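PDB 2P3N: fructose-1,6-bisphosphatase/inositol-1-monophosphatase from Thermotoga maritima, which hydrolyses the phosphate ester of inositol 1-phosphate, fructose 1,6-bisphosphate and several other phosphorylated substrates with the help of magnesium. Local coordinates for residues D155-R167 with V242-G254. Numbering follows the deposited sequence.
Sequences DFTGKFIERMEKR and VVKVVNEVVEEIG
Val249 fits as a knob among Phe156, Lys159, Phe160 and Arg163, its CG1 tight against Lys159 CB at 3.4 Å. The axes of helices 156-167 and 242-253, 9.5 Å apart at closest approach, run 135° to each other. Further apolar packing follows the same face: Val246 meets two rings at their edges, with CG1 at Phe156 and CG2 3.6 Å from Phe160 CE2, while Met164 CE lies 3.6 Å from Val245 CB. With CG anti to the backbone N (chi1 -177° and 179°), the rings of Phe156 and Phe160 reach Val246 and also touch Thr150 of strand 147-150; Val242 rests on strand 191-195, so both helices pack on one sheet.

Charged side chains flank the apolar packing. Arg163 NH2 forms a salt bridge to Glu252 OE2 (3.3 Å), but the oxygen lies well out of the guanidinium plane, so attraction is purely electrostatic. Lys159 lays CD 3.0 Å from Glu252 OE1, and its NZ salt-bridges Glu162 OE2 (3.1 Å) and Glu162 of the second subunit; an alanine here would probably uncover Glu252 OE1 and leave those glutamates without their shared cation. A water receives a weak bond from Arg167 NH2 and donates to Glu248 OE1. With no direct hydrogen bond between the helices, cohesion rests on apolar packing supplemented by charge.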
loop_
_atom_site.group_PDB
_atom_site.type_symbol
_atom_site.label_atom_id
_atom_site.label_comp_id
_atom_site.label_asym_id
_atom_site.label_seq_id
_atom_site.Cartn_x
_atom_site.Cartn_y
_atom_site.Cartn_z
ATOM N N ASP A 155 30.881 11.497 16.534
ATOM C CA ASP A 155 30.530 11.862 17.895
ATOM C C ASP A 155 29.434 12.910 17.858
ATOM O O ASP A 155 28.830 13.231 18.880
ATOM C CB ASP A 155 31.752 12.437 18.608
ATOM C CG ASP A 155 32.832 11.399 18.857
ATOM O OD1 ASP A 155 33.291 10.760 17.888
ATOM O OD2 ASP A 155 33.228 11.224 20.029
ATOM N N PHE A 156 29.196 13.440 16.664
ATOM C CA PHE A 156 28.191 14.473 16.439
ATOM C C PHE A 156 26.796 14.092 16.929
ATOM O O PHE A 156 26.207 14.770 17.776
ATOM C CB PHE A 156 28.130 14.793 14.948
ATOM C CG PHE A 156 27.174 15.886 14.605
ATOM C CD1 PHE A 156 25.806 15.639 14.547
ATOM C CD2 PHE A 156 27.639 17.173 14.361
ATOM C CE1 PHE A 156 24.913 16.660 14.252
ATOM C CE2 PHE A 156 26.756 18.207 14.063
ATOM C CZ PHE A 156 25.388 17.951 14.008
ATOM N N THR A 157 26.269 13.012 16.366
ATOM C CA THR A 157 24.947 12.519 16.711
ATOM C C THR A 157 24.715 12.523 18.212
ATOM O O THR A 157 24.039 13.408 18.730
ATOM C CB THR A 157 24.742 11.092 16.164
ATOM O OG1 THR A 157 24.794 11.119 14.732
ATOM C CG2 THR A 157 23.403 10.543 16.602
ATOM N N GLY A 158 25.280 11.534 18.898
ATOM C CA GLY A 158 25.120 11.425 20.340
ATOM C C GLY A 158 25.185 12.738 21.099
ATOM O O GLY A 158 24.480 12.920 22.091
ATOM N N LYS A 159 26.036 13.652 20.642
ATOM C CA LYS A 159 26.176 14.951 21.290
ATOM C C LYS A 159 25.017 15.863 20.923
ATOM O O LYS A 159 24.406 16.483 21.797
ATOM C CB LYS A 159 27.501 15.616 20.889
ATOM C CG LYS A 159 28.707 15.080 21.633
ATOM C CD LYS A 159 28.612 15.404 23.117
ATOM C CE LYS A 159 29.708 14.715 23.910
ATOM N NZ LYS A 159 29.563 13.232 23.880
ATOM N N PHE A 160 24.724 15.940 19.628
ATOM C CA PHE A 160 23.634 16.772 19.135
ATOM C C PHE A 160 22.331 16.398 19.834
ATOM O O PHE A 160 21.419 17.217 19.955
ATOM C CB PHE A 160 23.499 16.611 17.626
ATOM C CG PHE A 160 22.386 17.426 17.026
ATOM C CD1 PHE A 160 21.113 16.892 16.881
ATOM C CD2 PHE A 160 22.616 18.729 16.595
ATOM C CE1 PHE A 160 20.082 17.644 16.310
ATOM C CE2 PHE A 160 21.590 19.489 16.023
ATOM C CZ PHE A 160 20.323 18.945 15.879
ATOM N N ILE A 161 22.243 15.151 20.284
ATOM C CA ILE A 161 21.066 14.702 21.010
ATOM C C ILE A 161 21.087 15.457 22.334
ATOM O O ILE A 161 20.160 16.207 22.646
ATOM C CB ILE A 161 21.122 13.196 21.334
ATOM C CG1 ILE A 161 21.077 12.373 20.047
ATOM C CG2 ILE A 161 19.980 12.828 22.268
ATOM C CD1 ILE A 161 19.816 12.541 19.256
ATOM N N GLU A 162 22.167 15.255 23.090
ATOM C CA GLU A 162 22.373 15.881 24.399
ATOM C C GLU A 162 21.953 17.339 24.437
ATOM O O GLU A 162 21.212 17.760 25.329
ATOM C CB GLU A 162 23.844 15.778 24.808
ATOM C CG GLU A 162 24.359 14.351 24.878
ATOM C CD GLU A 162 25.766 14.253 25.444
ATOM O OE1 GLU A 162 25.973 14.703 26.594
ATOM O OE2 GLU A 162 26.661 13.721 24.744
ATOM N N ARG A 163 22.435 18.101 23.464
ATOM C CA ARG A 163 22.128 19.520 23.373
ATOM C C ARG A 163 20.650 19.744 23.091
ATOM O O ARG A 163 19.965 20.464 23.818
ATOM C CB ARG A 163 22.921 20.163 22.237
ATOM C CG ARG A 163 24.286 19.565 21.970
ATOM C CD ARG A 163 25.344 20.085 22.916
ATOM N NE ARG A 163 25.364 19.340 24.169
ATOM C CZ ARG A 163 26.291 19.489 25.109
ATOM N NH1 ARG A 163 26.229 18.762 26.219
ATOM N NH2 ARG A 163 27.278 20.364 24.941
ATOM N N MET A 164 20.174 19.110 22.025
ATOM C CA MET A 164 18.798 19.251 21.559
ATOM C C MET A 164 17.702 18.606 22.406
ATOM O O MET A 164 16.625 19.176 22.569
ATOM C CB MET A 164 18.707 18.729 20.121
ATOM C CG MET A 164 17.840 19.586 19.230
ATOM S SD MET A 164 18.323 21.318 19.328
ATOM C CE MET A 164 19.014 21.607 17.712
ATOM N N GLU A 165 17.978 17.418 22.931
ATOM C CA GLU A 165 17.018 16.678 23.745
ATOM C C GLU A 165 16.260 17.513 24.774
ATOM O O GLU A 165 15.157 17.153 25.168
ATOM C CB GLU A 165 17.727 15.525 24.463
ATOM C CG GLU A 165 18.909 15.973 25.316
ATOM C CD GLU A 165 19.598 14.825 26.030
ATOM O OE1 GLU A 165 19.935 13.817 25.369
ATOM O OE2 GLU A 165 19.812 14.937 27.255
ATOM N N LYS A 166 16.838 18.627 25.204
ATOM C CA LYS A 166 16.192 19.459 26.209
ATOM C C LYS A 166 15.143 20.426 25.643
ATOM O O LYS A 166 13.978 20.394 26.048
ATOM C CB LYS A 166 17.257 20.235 26.991
ATOM C CG LYS A 166 16.859 20.591 28.422
ATOM C CD LYS A 166 16.761 19.362 29.322
ATOM C CE LYS A 166 18.123 18.713 29.560
ATOM N NZ LYS A 166 18.738 18.146 28.320
ATOM N N ARG A 167 15.551 21.279 24.709
ATOM C CA ARG A 167 14.636 22.250 24.109
ATOM C C ARG A 167 13.773 21.698 22.973
ATOM O O ARG A 167 13.153 22.467 22.234
ATOM C CB ARG A 167 15.421 23.445 23.561
ATOM C CG ARG A 167 16.008 24.383 24.597
ATOM C CD ARG A 167 16.480 25.661 23.915
ATOM N NE ARG A 167 17.918 25.695 23.663
ATOM C CZ ARG A 167 18.632 24.703 23.132
ATOM N NH1 ARG A 167 18.055 23.559 22.785
ATOM N NH2 ARG A 167 19.939 24.863 22.941
ATOM N N VAL A 242 18.545 26.370 15.750
ATOM C CA VAL A 242 19.321 25.172 15.418
ATOM C C VAL A 242 20.772 25.512 15.021
ATOM O O VAL A 242 21.715 24.863 15.484
ATOM C CB VAL A 242 18.630 24.361 14.271
ATOM C CG1 VAL A 242 19.536 23.241 13.779
ATOM C CG2 VAL A 242 17.319 23.770 14.774
ATOM N N VAL A 243 20.948 26.528 14.178
ATOM C CA VAL A 243 22.286 26.927 13.752
ATOM C C VAL A 243 23.197 27.005 14.972
ATOM O O VAL A 243 24.340 26.556 14.934
ATOM C CB VAL A 243 22.289 28.311 13.053
ATOM C CG1 VAL A 243 23.687 28.632 12.564
ATOM C CG2 VAL A 243 21.316 28.322 11.882
ATOM N N LYS A 244 22.676 27.558 16.062
ATOM C CA LYS A 244 23.458 27.694 17.286
ATOM C C LYS A 244 23.836 26.355 17.898
ATOM O O LYS A 244 25.013 26.040 18.040
ATOM C CB LYS A 244 22.692 28.503 18.337
ATOM C CG LYS A 244 23.563 28.955 19.517
ATOM C CD LYS A 244 22.839 28.864 20.863
ATOM C CE LYS A 244 22.772 27.421 21.379
ATOM N NZ LYS A 244 24.129 26.849 21.632
ATOM N N VAL A 245 22.830 25.573 18.270
ATOM C CA VAL A 245 23.063 24.275 18.897
ATOM C C VAL A 245 24.031 23.394 18.123
ATOM O O VAL A 245 24.799 22.637 18.715
ATOM C CB VAL A 245 21.747 23.493 19.076
ATOM C CG1 VAL A 245 22.010 22.201 19.841
ATOM C CG2 VAL A 245 20.726 24.355 19.801
ATOM N N VAL A 246 23.987 23.491 16.799
ATOM C CA VAL A 246 24.862 22.692 15.953
ATOM C C VAL A 246 26.327 23.101 16.123
ATOM O O VAL A 246 27.200 22.246 16.296
ATOM C CB VAL A 246 24.457 22.826 14.482
ATOM C CG1 VAL A 246 25.403 22.028 13.606
ATOM C CG2 VAL A 246 23.038 22.332 14.306
ATOM N N ASN A 247 26.587 24.406 16.074
ATOM C CA ASN A 247 27.942 24.937 16.242
ATOM C C ASN A 247 28.378 24.766 17.695
ATOM O O ASN A 247 29.566 24.686 17.999
ATOM C CB ASN A 247 27.985 26.418 15.846
ATOM C CG ASN A 247 27.889 26.622 14.340
ATOM O OD1 ASN A 247 27.241 27.560 13.864
ATOM N ND2 ASN A 247 28.550 25.751 13.582
ATOM N N GLU A 248 27.403 24.710 18.592
ATOM C CA GLU A 248 27.676 24.515 20.002
ATOM C C GLU A 248 28.304 23.127 20.141
ATOM O O GLU A 248 29.253 22.930 20.902
ATOM C CB GLU A 248 26.368 24.585 20.789
ATOM C CG GLU A 248 26.524 24.528 22.296
ATOM C CD GLU A 248 25.186 24.437 23.015
ATOM O OE1 GLU A 248 24.587 23.336 23.040
ATOM O OE2 GLU A 248 24.731 25.472 23.550
ATOM N N VAL A 249 27.767 22.173 19.382
ATOM C CA VAL A 249 28.242 20.787 19.386
ATOM C C VAL A 249 29.526 20.645 18.576
ATOM O O VAL A 249 30.428 19.886 18.942
ATOM C CB VAL A 249 27.196 19.825 18.758
ATOM C CG1 VAL A 249 27.680 18.381 18.852
ATOM C CG2 VAL A 249 25.862 19.986 19.441
ATOM N N VAL A 250 29.590 21.370 17.467
ATOM C CA VAL A 250 30.751 21.324 16.592
ATOM C C VAL A 250 31.998 21.820 17.309
ATOM O O VAL A 250 33.065 21.215 17.201
ATOM C CB VAL A 250 30.536 22.179 15.320
ATOM C CG1 VAL A 250 31.788 22.143 14.454
ATOM C CG2 VAL A 250 29.340 21.660 14.535
ATOM N N GLU A 251 31.863 22.919 18.040
ATOM C CA GLU A 251 33.000 23.469 18.754
ATOM C C GLU A 251 33.445 22.512 19.851
ATOM O O GLU A 251 34.637 22.243 20.003
ATOM C CB GLU A 251 32.642 24.817 19.363
ATOM C CG GLU A 251 33.846 25.579 19.879
ATOM C CD GLU A 251 33.453 26.760 20.740
ATOM O OE1 GLU A 251 32.876 26.533 21.827
ATOM O OE2 GLU A 251 33.717 27.910 20.330
ATOM N N GLU A 252 32.484 21.995 20.613
ATOM C CA GLU A 252 32.784 21.063 21.698
ATOM C C GLU A 252 33.654 19.892 21.241
ATOM O O GLU A 252 34.614 19.518 21.918
ATOM C CB GLU A 252 31.493 20.510 22.299
ATOM C CG GLU A 252 31.733 19.392 23.300
ATOM C CD GLU A 252 30.460 18.649 23.663
ATOM O OE1 GLU A 252 29.807 18.103 22.742
ATOM O OE2 GLU A 252 30.111 18.609 24.866
ATOM N N ILE A 253 33.302 19.311 20.097
ATOM C CA ILE A 253 34.040 18.181 19.540
ATOM C C ILE A 253 35.325 18.662 18.871
ATOM O O ILE A 253 36.390 18.065 19.040
ATOM C CB ILE A 253 33.193 17.429 18.486
ATOM C CG1 ILE A 253 31.851 17.005 19.091
ATOM C CG2 ILE A 253 33.955 16.212 17.977
ATOM C CD1 ILE A 253 30.910 16.352 18.095
ATOM N N GLY A 254 35.212 19.746 18.112
ATOM C CA GLY A 254 36.359 20.298 17.416
ATOM C C GLY A 254 35.969 20.796 16.037
ATOM O O GLY A 254 35.458 20.029 15.214
HETATM O O HOH W 1 22.007 23.320 23.674
#